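Long-range contact in COG0778: Nitroreductase (Streptococcus pneumoniae, PDB 2B67), which binds flavin mononucleotide and probably catalyses NAD(P)H-dependent reductions as a dimeric nitroreductase-type flavoenzyme: residues Glu34-Ala39 / Gly136-Asn141. Sequence-based numbering, arbitrary orientation.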
ATOM      1  N   GLU A  34     -15.478   3.479   0.264  1.00 16.99           N
ATOM      2  CA  GLU A  34     -15.884   2.980   1.569  1.00 18.78           C
ATOM      3  C   GLU A  34     -15.310   1.591   1.877  1.00 18.88           C
ATOM      4  O   GLU A  34     -14.892   1.313   3.024  1.00 19.50           O
ATOM      5  CB  GLU A  34     -17.401   3.029   1.749  1.00 18.81           C
ATOM      6  CG  GLU A  34     -17.845   2.732   3.179  1.00 23.14           C
ATOM      7  CD  GLU A  34     -19.347   2.818   3.347  1.00 27.51           C
ATOM      8  OE1 GLU A  34     -20.079   2.381   2.429  1.00 32.44           O
ATOM      9  OE2 GLU A  34     -19.803   3.339   4.382  1.00 31.06           O
ATOM     10  N   ILE A  35     -15.256   0.715   0.882  1.00 17.96           N
ATOM     11  CA  ILE A  35     -14.549  -0.573   1.102  1.00 16.94           C
ATOM     12  C   ILE A  35     -13.026  -0.366   1.317  1.00 15.83           C
ATOM     13  O   ILE A  35     -12.434  -0.978   2.213  1.00 16.05           O
ATOM     14  CB  ILE A  35     -14.810  -1.608  -0.055  1.00 17.41           C
ATOM     15  CG1 ILE A  35     -16.283  -2.052  -0.063  1.00 18.36           C
ATOM     16  CG2 ILE A  35     -13.947  -2.859   0.102  1.00 17.19           C
ATOM     17  CD1 ILE A  35     -16.656  -2.826  -1.342  1.00 16.83           C
ATOM     18  N   ALA A  36     -12.410   0.495   0.498  1.00 14.04           N
ATOM     19  CA  ALA A  36     -10.973   0.702   0.513  1.00 13.27           C
ATOM     20  C   ALA A  36     -10.483   1.180   1.893  1.00 13.80           C
ATOM     21  O   ALA A  36      -9.459   0.707   2.375  1.00 13.32           O
ATOM     22  CB  ALA A  36     -10.541   1.716  -0.579  1.00 12.68           C
ATOM     23  N   THR A  37     -11.203   2.112   2.509  1.00 13.54           N
ATOM     24  CA  THR A  37     -10.816   2.626   3.857  1.00 14.79           C
ATOM     25  C   THR A  37     -10.976   1.632   5.040  1.00 15.62           C
ATOM     26  O   THR A  37     -10.539   1.916   6.156  1.00 15.59           O
ATOM     27  CB  THR A  37     -11.512   3.946   4.188  1.00 14.78           C
ATOM     28  OG1 THR A  37     -12.924   3.801   4.069  1.00 16.47           O
ATOM     29  CG2 THR A  37     -11.092   4.986   3.228  1.00 15.67           C
ATOM     30  N   LEU A  38     -11.573   0.470   4.785  1.00 15.14           N
ATOM     31  CA  LEU A  38     -11.485  -0.650   5.746  1.00 16.36           C
ATOM     32  C   LEU A  38     -10.042  -1.103   5.913  1.00 15.43           C
ATOM     33  O   LEU A  38      -9.731  -1.757   6.909  1.00 15.65           O
ATOM     34  CB  LEU A  38     -12.349  -1.841   5.312  1.00 15.49           C
ATOM     35  CG  LEU A  38     -13.847  -1.557   5.197  1.00 17.85           C
ATOM     36  CD1 LEU A  38     -14.566  -2.768   4.595  1.00 18.13           C
ATOM     37  CD2 LEU A  38     -14.457  -1.220   6.566  1.00 22.28           C
ATOM     38  N   ALA A  39      -9.169  -0.709   4.974  1.00 14.12           N
ATOM     39  CA  ALA A  39      -7.704  -0.939   5.063  1.00 14.23           C
ATOM     40  C   ALA A  39      -7.124  -0.629   6.434  1.00 14.45           C
ATOM     41  O   ALA A  39      -7.515   0.376   7.029  1.00 13.36           O
ATOM     42  CB  ALA A  39      -6.985  -0.048   4.088  1.00 14.01           C
ATOM     43  N   GLY A 136      -0.036   3.746   0.095  1.00 10.70           N
ATOM     44  CA  GLY A 136       0.099   2.480  -0.622  1.00 10.82           C
ATOM     45  C   GLY A 136      -0.912   1.443  -0.154  1.00 12.28           C
ATOM     46  O   GLY A 136      -1.600   0.800  -0.980  1.00 12.90           O
ATOM     47  N   LEU A 137      -1.030   1.273   1.165  1.00 12.19           N
ATOM     48  CA  LEU A 137      -2.031   0.346   1.705  1.00 12.31           C
ATOM     49  C   LEU A 137      -3.434   0.607   1.149  1.00 13.35           C
ATOM     50  O   LEU A 137      -4.057  -0.302   0.605  1.00 13.05           O
ATOM     51  CB  LEU A 137      -2.062   0.403   3.234  1.00 12.80           C
ATOM     52  CG  LEU A 137      -0.832  -0.129   3.975  1.00 12.32           C
ATOM     53  CD1 LEU A 137      -0.948   0.283   5.442  1.00 11.97           C
ATOM     54  CD2 LEU A 137      -0.759  -1.658   3.822  1.00 13.30           C
ATOM     55  N   VAL A 138      -3.933   1.851   1.282  1.00 13.06           N
ATOM     56  CA  VAL A 138      -5.289   2.132   0.876  1.00 11.98           C
ATOM     57  C   VAL A 138      -5.409   2.168  -0.667  1.00 13.00           C
ATOM     58  O   VAL A 138      -6.461   1.821  -1.190  1.00 11.85           O
ATOM     59  CB  VAL A 138      -5.911   3.424   1.573  1.00 12.23           C
ATOM     60  CG1 VAL A 138      -5.368   4.715   0.965  1.00 10.88           C
ATOM     61  CG2 VAL A 138      -7.466   3.406   1.529  1.00 11.23           C
ATOM     62  N   ALA A 139      -4.368   2.629  -1.381  1.00 11.68           N
ATOM     63  CA  ALA A 139      -4.475   2.700  -2.814  1.00 12.79           C
ATOM     64  C   ALA A 139      -4.740   1.306  -3.398  1.00 12.67           C
ATOM     65  O   ALA A 139      -5.579   1.153  -4.271  1.00 12.81           O
ATOM     66  CB  ALA A 139      -3.235   3.294  -3.417  1.00 11.60           C
HETATM   67  N   MSE A 140      -4.000   0.308  -2.915  1.00 13.33           N
HETATM   68  CA  MSE A 140      -4.207  -1.114  -3.274  1.00 13.80           C
HETATM   69  C   MSE A 140      -5.652  -1.619  -3.025  1.00 13.76           C
HETATM   70  O   MSE A 140      -6.267  -2.251  -3.897  1.00 12.28           O
HETATM   71  CB  MSE A 140      -3.239  -2.001  -2.494  1.00 13.41           C
HETATM   72  CG  MSE A 140      -3.355  -3.507  -2.820  1.00 16.83           C
HETATM   73 SE   MSE A 140      -2.393  -3.870  -4.491  0.80 23.00          SE
HETATM   74  CE  MSE A 140      -3.828  -3.891  -5.801  1.00 17.05           C
ATOM     75  N   ASN A 141      -6.179  -1.302  -1.849  1.00 13.01           N
ATOM     76  CA  ASN A 141      -7.525  -1.755  -1.458  1.00 13.65           C
ATOM     77  C   ASN A 141      -8.560  -1.105  -2.403  1.00 13.00           C
ATOM     78  O   ASN A 141      -9.498  -1.765  -2.860  1.00 11.83           O
ATOM     79  CB  ASN A 141      -7.800  -1.417   0.023  1.00 12.83           C
ATOM     80  CG  ASN A 141      -8.640  -2.494   0.733  1.00 16.80           C
ATOM     81  OD1 ASN A 141      -8.674  -3.652   0.319  1.00 20.98           O
ATOM     82  ND2 ASN A 141      -9.300  -2.112   1.813  1.00 17.90           N
TER
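Val138 of helix 124-148, next to the FMN-touching Leu137, meets the Ala36-Ala39 turn mainly through its CG2 methyl. A chi1 of 76° places CG1 between the backbone N and the carbonyl carbon and leaves CG2 anti to the N, facing the turn. There Val138 CG2 lies 3.5 Å from Ala36 O and 4.1 Å from Ala36 CB, while Ala39 CB packs against the Val138 backbone, 4.2 Å from its CA, and beside CG2 (4.3 Å). Trp48 and Phe50 of strand 48-53 touch both Thr37 and Val138, so the sheet packs against both segments.

One helical turn on, Asn141 provides the polar part. Its CB rests 4.2 Å from Ala36 CB, and its amide turns into the type I turn, where Asn141 ND2 donates to Ala36 O at 2.9 Å. The N-H...O angle is 166° and the oxygen lies close to the amide plane, yet the donor sits above the carbonyl plane, 36° out of it. Ala39 N, which closes the turn with a 3.0 Å bond to Ala36 O, arrives from the same face, giving that oxygen two donors.

ND2 also donates to Asn10 OD1 of the second subunit, whose Arg194 and Arg13 bind the carbonyl of Leu38. One buried amide nitrogen thus links this turn, helix 124-148 and the dimer partner, an arrangement consistent with a flavin site built at the subunit interface.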